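Local coordinates for protein potential RNA-dependent RNA polymerase (Human picobirnavirus, PDB 5I62) that copies RNA from an RNA template by joining nucleotides from ribonucleoside triphosphates with release of diphosphate, probably in both transcription and genome replication of a double-stranded RNA virus, at residues M374-Y377 and S378-G381; S263-D266 and Q267-P271; K151-V154 and S155-P159. All blocks are in the same frame, centred on the assembly; numbering follows the deposited sequence.

Overall arrangement
Contacts 1 and 2 are neighbours in the fold, probably in the palm region of the polymerase, with centres about 12 Å apart. They touch directly, since Asn270 ND2 of contact 2 lies 2.8 Å from His380 O of contact 1, a probable hydrogen bond. Contact 2 follows strand 257-261 of the palm sheet and packs beside Asp359 of the Gly-Asp-Asp motif, so it borders the probable active site; contact 1 ends the helix between two strands of that sheet, 360-363 and 390-392. Contact 3 is remote, in the region that probably belongs to the fingers: its centre lies about 43 Å from that of contact 1 and about 32 Å from that of contact 2.

Contact 1 of 3, residues M374-Y377 and S378-G381; sequences MQSY and SRHG
Arg379 turns back on Ser376 and holds it side-on with two nitrogens, at the point where helix 370-378 runs out. Arg379 NE donates to Ser376 O at 2.9 Å, with that oxygen in the guanidinium plane, while Arg379 NH2 reaches Ser376 OG, also at 2.9 Å, along a more bent path tilted from the plane; NH2 has a second partner in Ser345 OG. The first torsion of Arg379 (chi1 63°) sets CG between its own backbone N and carbonyl carbon; from there the extended chain runs back beside the helix, and Arg379 CG passes 3.3 Å from Ser376 O. The same CG sits over the centre of the His380 ring, 3.9 Å above its plane.

A second close knot lies one turn back. Met374 O accepts from both Ser378 N, at 2.9 Å, and Ser378 OG, at 2.8 Å, the two donors coming from opposite faces of the carbonyl plane. With OG anti to the carbonyl carbon and beside the backbone N (chi1 -66°), the serine hydroxyl folds onto the last helical turn. Beyond it His380 N donates to Tyr377 O, 3.2 Å away and above the carbonyl plane.

Helix 327-345 completes the buried side: Tyr377 rests on Leu338 and Gln339, and His380 NE2 bonds to Glu341. From a loop, Val104 O takes the bond of His380 ND1. Gln375 is the loose part, its side chain exposed. Met374 touches Ser378 only lightly, CG to OG 4.1 Å, and packs instead on Met384 and Leu386.

Arg379 NE thus supplies a donor to Ser376 O, while Ser378 OG adds a second to Met374 O, already bonded to Ser378 N. The positive guanidinium would be expected to suit the negative end of the helix dipole.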
loop_
_atom_site.group_PDB
_atom_site.type_symbol
_atom_site.label_atom_id
_atom_site.label_comp_id
_atom_site.label_asym_id
_atom_site.label_seq_id
_atom_site.Cartn_x
_atom_site.Cartn_y
_atom_site.Cartn_z
ATOM N N MET A 374 15.588 -15.037 -5.355
ATOM C CA MET A 374 14.356 -15.486 -5.996
ATOM C C MET A 374 14.072 -16.952 -5.683
ATOM O O MET A 374 12.936 -17.321 -5.356
ATOM C CB MET A 374 14.442 -15.265 -7.503
ATOM C CG MET A 374 13.097 -14.994 -8.146
ATOM S SD MET A 374 13.072 -15.309 -9.921
ATOM C CE MET A 374 13.572 -17.032 -9.917
ATOM N N GLN A 375 15.098 -17.804 -5.780
ATOM C CA GLN A 375 14.938 -19.221 -5.458
ATOM C C GLN A 375 14.551 -19.417 -3.998
ATOM O O GLN A 375 13.704 -20.267 -3.681
ATOM C CB GLN A 375 16.235 -19.987 -5.760
ATOM C CG GLN A 375 16.411 -20.403 -7.216
ATOM C CD GLN A 375 17.816 -20.918 -7.511
ATOM O OE1 GLN A 375 18.459 -21.547 -6.655
ATOM N NE2 GLN A 375 18.296 -20.661 -8.733
ATOM N N SER A 376 15.181 -18.662 -3.094
ATOM C CA SER A 376 14.915 -18.844 -1.671
ATOM C C SER A 376 13.502 -18.405 -1.306
ATOM O O SER A 376 12.863 -19.023 -0.448
ATOM C CB SER A 376 15.939 -18.073 -0.836
ATOM O OG SER A 376 15.751 -18.305 0.553
ATOM N N TYR A 377 13.015 -17.328 -1.928
ATOM C CA TYR A 377 11.663 -16.841 -1.649
ATOM C C TYR A 377 10.604 -17.724 -2.312
ATOM O O TYR A 377 9.600 -18.085 -1.686
ATOM C CB TYR A 377 11.494 -15.414 -2.162
ATOM C CG TYR A 377 12.213 -14.283 -1.461
ATOM C CD1 TYR A 377 13.196 -14.504 -0.499
ATOM C CD2 TYR A 377 11.907 -12.974 -1.793
ATOM C CE1 TYR A 377 13.856 -13.439 0.108
ATOM C CE2 TYR A 377 12.539 -11.911 -1.191
ATOM C CZ TYR A 377 13.512 -12.143 -0.241
ATOM O OH TYR A 377 14.125 -11.054 0.342
ATOM N N SER A 378 10.794 -18.040 -3.600
ATOM C CA SER A 378 9.728 -18.619 -4.417
ATOM C C SER A 378 9.334 -20.016 -3.957
ATOM O O SER A 378 8.190 -20.438 -4.167
ATOM C CB SER A 378 10.147 -18.653 -5.881
ATOM O OG SER A 378 10.279 -17.338 -6.384
ATOM N N ARG A 379 10.254 -20.749 -3.338
ATOM C CA ARG A 379 9.951 -22.100 -2.879
ATOM C C ARG A 379 8.814 -22.131 -1.863
ATOM O O ARG A 379 8.244 -23.195 -1.615
ATOM C CB ARG A 379 11.200 -22.740 -2.276
ATOM C CG ARG A 379 11.693 -22.004 -1.061
ATOM C CD ARG A 379 12.986 -22.607 -0.540
ATOM N NE ARG A 379 13.786 -21.654 0.222
ATOM C CZ ARG A 379 14.886 -21.987 0.897
ATOM N NH1 ARG A 379 15.285 -23.255 0.904
ATOM N NH2 ARG A 379 15.591 -21.060 1.558
ATOM N N HIS A 380 8.476 -21.000 -1.265
ATOM C CA HIS A 380 7.348 -20.940 -0.345
ATOM C C HIS A 380 6.025 -20.680 -1.064
ATOM O O HIS A 380 5.044 -20.309 -0.416
ATOM C CB HIS A 380 7.612 -19.872 0.711
ATOM C CG HIS A 380 8.890 -20.093 1.452
ATOM N ND1 HIS A 380 9.100 -21.196 2.246
ATOM C CD2 HIS A 380 10.047 -19.387 1.471
ATOM C CE1 HIS A 380 10.319 -21.145 2.753
ATOM N NE2 HIS A 380 10.916 -20.057 2.300
ATOM N N GLY A 381 5.976 -20.899 -2.372
ATOM C CA GLY A 381 4.759 -20.668 -3.126
ATOM C C GLY A 381 4.566 -19.241 -3.575
ATOM O O GLY A 381 3.436 -18.855 -3.884
#

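Contact 2 of 3, residues S263-D266 and Q267-P271; sequences SKFD and QHFNP
His268 closes a tight turn onto Lys264, whose carbonyl oxygen takes two bonds from it. His268 ND1 reaches Lys264 O at 2.7 Å in an almost straight bond (172° at the hydrogen), with the oxygen in the imidazole plane but the donor well above the plane of the carbonyl. His268 N approaches Lys264 O within the carbonyl plane, at 3.2 Å, and this backbone bond holds the turn.

Next along the turn, Phe269 N donates to Asp266 O from far above the carbonyl plane, and the two phenylalanines pair. Their side chains run side by side, pointing the same way, yet the rings stand nearly perpendicular (82°): the edge of Phe269 is directed toward the face of Phe265 in an offset edge-to-face arrangement, centroids 5.7 Å apart. Phe265 CZ is the atom that touches, 3.9 Å from Phe269 CD1. The side chain of Gln267 lies across that of Lys264, and both touch Ser94 of helix 89-97.

Further out, Lys101 NZ bonds to His268 NE2; with the in-plane bond at ND1, this restrains the ring from both nitrogens. Helix 327-345 backs Phe269 through Glu331 and Val334, Phe262 stacks on Phe265, and Ser322 bonds to OD2 of Asp266. Phe269 itself centres an inverse gamma turn, after which Asn270 caps helix 271-284 by accepting from Cys273 N with its OD1.

A strand, a compact turn and a helix in this order, with Asp266 five residues beyond the end of the strand, are consistent with motif A of the polymerase palm; in relatives the second aspartate of that motif takes part in recognising the ribose of the incoming nucleotide.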
loop_
_atom_site.group_PDB
_atom_site.type_symbol
_atom_site.label_atom_id
_atom_site.label_comp_id
_atom_site.label_asym_id
_atom_site.label_seq_id
_atom_site.Cartn_x
_atom_site.Cartn_y
_atom_site.Cartn_z
ATOM N N SER A 263 5.173 -10.751 -7.858
ATOM C CA SER A 263 3.954 -10.728 -8.656
ATOM C C SER A 263 2.816 -11.212 -7.771
ATOM O O SER A 263 2.844 -12.354 -7.298
ATOM C CB SER A 263 4.069 -11.600 -9.906
ATOM O OG SER A 263 5.065 -11.089 -10.780
ATOM N N LYS A 264 1.826 -10.346 -7.540
ATOM C CA LYS A 264 0.600 -10.751 -6.859
ATOM C C LYS A 264 0.903 -11.328 -5.471
ATOM O O LYS A 264 0.506 -12.441 -5.135
ATOM C CB LYS A 264 -0.169 -11.752 -7.722
ATOM C CG LYS A 264 -0.721 -11.139 -9.012
ATOM C CD LYS A 264 -1.426 -12.214 -9.831
ATOM C CE LYS A 264 -2.455 -11.635 -10.773
ATOM N NZ LYS A 264 -1.904 -10.526 -11.580
ATOM N N PHE A 265 1.666 -10.568 -4.684
ATOM C CA PHE A 265 2.107 -11.036 -3.378
ATOM C C PHE A 265 0.924 -11.382 -2.487
ATOM O O PHE A 265 0.885 -12.460 -1.890
ATOM C CB PHE A 265 2.977 -9.970 -2.715
ATOM C CG PHE A 265 3.668 -10.429 -1.456
ATOM C CD1 PHE A 265 4.326 -11.643 -1.401
ATOM C CD2 PHE A 265 3.660 -9.636 -0.325
ATOM C CE1 PHE A 265 4.973 -12.052 -0.231
ATOM C CE2 PHE A 265 4.311 -10.034 0.832
ATOM C CZ PHE A 265 4.961 -11.245 0.880
ATOM N N ASP A 266 -0.043 -10.461 -2.374
ATOM C CA ASP A 266 -1.221 -10.701 -1.545
ATOM C C ASP A 266 -1.879 -12.023 -1.915
ATOM O O ASP A 266 -2.237 -12.826 -1.042
ATOM C CB ASP A 266 -2.240 -9.561 -1.712
ATOM C CG ASP A 266 -1.725 -8.214 -1.210
ATOM O OD1 ASP A 266 -0.594 -8.135 -0.696
ATOM O OD2 ASP A 266 -2.474 -7.219 -1.335
ATOM N N GLN A 267 -2.062 -12.242 -3.217
ATOM C CA GLN A 267 -2.769 -13.420 -3.706
ATOM C C GLN A 267 -2.039 -14.707 -3.337
ATOM O O GLN A 267 -2.675 -15.746 -3.134
ATOM C CB GLN A 267 -2.954 -13.328 -5.218
ATOM C CG GLN A 267 -3.855 -12.184 -5.733
ATOM C CD GLN A 267 -3.131 -10.857 -5.913
ATOM O OE1 GLN A 267 -2.158 -10.558 -5.218
ATOM N NE2 GLN A 267 -3.602 -10.059 -6.870
ATOM N N HIS A 268 -0.713 -14.662 -3.258
ATOM C CA HIS A 268 0.086 -15.847 -2.979
ATOM C C HIS A 268 0.385 -16.020 -1.500
ATOM O O HIS A 268 1.141 -16.933 -1.136
ATOM C CB HIS A 268 1.413 -15.790 -3.748
ATOM C CG HIS A 268 1.280 -15.996 -5.225
ATOM N ND1 HIS A 268 0.935 -14.982 -6.088
ATOM C CD2 HIS A 268 1.473 -17.094 -5.995
ATOM C CE1 HIS A 268 0.896 -15.450 -7.322
ATOM N NE2 HIS A 268 1.220 -16.728 -7.293
ATOM N N PHE A 269 -0.151 -15.154 -0.638
ATOM C CA PHE A 269 0.180 -15.204 0.789
ATOM C C PHE A 269 -0.596 -16.369 1.400
ATOM O O PHE A 269 -1.667 -16.215 1.990
ATOM C CB PHE A 269 -0.124 -13.866 1.460
ATOM C CG PHE A 269 0.681 -13.611 2.698
ATOM C CD1 PHE A 269 1.997 -13.163 2.614
ATOM C CD2 PHE A 269 0.132 -13.827 3.943
ATOM C CE1 PHE A 269 2.745 -12.934 3.762
ATOM C CE2 PHE A 269 0.880 -13.613 5.103
ATOM C CZ PHE A 269 2.175 -13.154 5.014
ATOM N N ASN A 270 -0.006 -17.555 1.281
ATOM C CA ASN A 270 -0.678 -18.841 1.434
ATOM C C ASN A 270 -0.628 -19.295 2.897
ATOM O O ASN A 270 -0.062 -18.623 3.750
ATOM C CB ASN A 270 -0.021 -19.831 0.477
ATOM C CG ASN A 270 1.479 -19.957 0.733
ATOM O OD1 ASN A 270 1.919 -20.063 1.877
ATOM N ND2 ASN A 270 2.259 -19.934 -0.337
ATOM N N PRO A 271 -1.219 -20.454 3.223
ATOM C CA PRO A 271 -1.256 -20.881 4.631
ATOM C C PRO A 271 0.114 -21.123 5.236
ATOM O O PRO A 271 0.246 -21.057 6.457
ATOM C CB PRO A 271 -2.081 -22.174 4.589
ATOM C CG PRO A 271 -3.020 -21.967 3.412
ATOM C CD PRO A 271 -2.144 -21.266 2.392
#

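Contact 3 of 3, residues K151-V154 and S155-P159; sequences KAVV and SKTIP
The last turn of helix 150-157, where it gives way to strand 160-165 of the mixed sheet, is built from Val153 and Val154 meeting Thr157 and Ile158. The helix is weakly bonded and kinked at Ser155 and Lys156, where the backbone N atoms lack a regular bond to the turn before; Lys156 N makes just a weak one, 3.1 Å long, to Val153 O.

A side chain reinforces this irregular stretch. Thr157 OG1 donates to Val153 O at 2.8 Å, approaching from well above the carbonyl plane. The hydroxyl can do so because it stands beside its own backbone N, anti to the carbonyl carbon (chi1 -60°). Thr157 OG1 also lies 4.0 Å from Val153 CG2.

Val154 O is gripped twice. Ile158 N comes at Val154 O nearly along the C=O axis, 3.1 Å away and almost straight (170° at the hydrogen), whereas Thr157 N, 2.9 Å from the same Val154 O, sits high above the carbonyl plane. These two amides close the helix before the cis peptide bond that leads into Pro159.

Helix 208-228 covers Val153 and Thr157 with Phe208, and reaches Thr157 and Ile158 with Ile212. Val133 of helix 129-135 packs against both Val154 and Ile158, while Lys156 forms a cation-pi pair with Tyr146. The side chains of Val154 and Ile158 run alongside each other, pointing the same way, and the touch falls on a single pair of methyls, Val154 CG1 and Ile158 CD1, at 4.0 Å.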
loop_
_atom_site.group_PDB
_atom_site.type_symbol
_atom_site.label_atom_id
_atom_site.label_comp_id
_atom_site.label_asym_id
_atom_site.label_seq_id
_atom_site.Cartn_x
_atom_site.Cartn_y
_atom_site.Cartn_z
ATOM N N LYS A 151 -18.276 6.371 11.249
ATOM C CA LYS A 151 -18.685 7.298 12.295
ATOM C C LYS A 151 -20.157 7.109 12.647
ATOM O O LYS A 151 -20.540 7.155 13.822
ATOM C CB LYS A 151 -18.402 8.719 11.813
ATOM C CG LYS A 151 -18.482 9.809 12.850
ATOM C CD LYS A 151 -18.208 11.146 12.177
ATOM C CE LYS A 151 -17.561 12.121 13.148
ATOM N NZ LYS A 151 -18.369 13.363 13.329
ATOM N N ALA A 152 -20.983 6.830 11.634
ATOM C CA ALA A 152 -22.424 6.726 11.792
ATOM C C ALA A 152 -22.870 5.453 12.504
ATOM O O ALA A 152 -24.002 5.398 12.989
ATOM C CB ALA A 152 -23.088 6.793 10.422
ATOM N N VAL A 153 -22.036 4.414 12.557
ATOM C CA VAL A 153 -22.505 3.097 12.976
ATOM C C VAL A 153 -21.711 2.535 14.151
ATOM O O VAL A 153 -21.865 1.361 14.490
ATOM C CB VAL A 153 -22.518 2.113 11.790
ATOM C CG1 VAL A 153 -23.526 2.563 10.728
ATOM C CG2 VAL A 153 -21.077 1.945 11.183
ATOM N N VAL A 154 -20.883 3.358 14.797
ATOM C CA VAL A 154 -20.052 2.866 15.898
ATOM C C VAL A 154 -20.917 2.219 16.973
ATOM O O VAL A 154 -20.633 1.102 17.442
ATOM C CB VAL A 154 -19.196 4.002 16.487
ATOM C CG1 VAL A 154 -18.547 3.556 17.775
ATOM C CG2 VAL A 154 -18.135 4.452 15.491
ATOM N N SER A 155 -22.004 2.905 17.364
ATOM C CA SER A 155 -22.808 2.423 18.478
ATOM C C SER A 155 -23.531 1.135 18.116
ATOM O O SER A 155 -23.837 0.333 18.998
ATOM C CB SER A 155 -23.814 3.489 18.919
ATOM O OG SER A 155 -24.723 3.769 17.866
ATOM N N LYS A 156 -23.804 0.917 16.836
ATOM C CA LYS A 156 -24.408 -0.331 16.386
ATOM C C LYS A 156 -23.394 -1.457 16.208
ATOM O O LYS A 156 -23.797 -2.611 16.022
ATOM C CB LYS A 156 -25.135 -0.114 15.063
ATOM C CG LYS A 156 -26.289 0.870 15.139
ATOM C CD LYS A 156 -27.091 0.813 13.847
ATOM C CE LYS A 156 -27.297 2.192 13.255
ATOM N NZ LYS A 156 -27.757 2.132 11.832
ATOM N N THR A 157 -22.098 -1.152 16.239
ATOM C CA THR A 157 -21.063 -2.121 15.906
ATOM C C THR A 157 -20.399 -2.716 17.138
ATOM O O THR A 157 -20.207 -3.934 17.212
ATOM C CB THR A 157 -20.007 -1.475 14.994
ATOM O OG1 THR A 157 -20.636 -1.020 13.803
ATOM C CG2 THR A 157 -18.921 -2.502 14.597
ATOM N N ILE A 158 -20.036 -1.883 18.104
ATOM C CA ILE A 158 -19.364 -2.380 19.302
ATOM C C ILE A 158 -20.338 -2.463 20.487
ATOM O O ILE A 158 -21.285 -1.701 20.547
ATOM C CB ILE A 158 -18.140 -1.512 19.644
ATOM C CG1 ILE A 158 -18.542 -0.069 19.908
ATOM C CG2 ILE A 158 -17.111 -1.571 18.515
ATOM C CD1 ILE A 158 -17.364 0.799 20.401
ATOM N N PRO A 159 -20.108 -3.398 21.427
ATOM C CA PRO A 159 -19.026 -4.382 21.384
ATOM C C PRO A 159 -19.287 -5.452 20.331
ATOM O O PRO A 159 -20.450 -5.741 20.017
ATOM C CB PRO A 159 -19.037 -4.972 22.798
ATOM C CG PRO A 159 -20.484 -4.918 23.174
ATOM C CD PRO A 159 -20.967 -3.595 22.612
#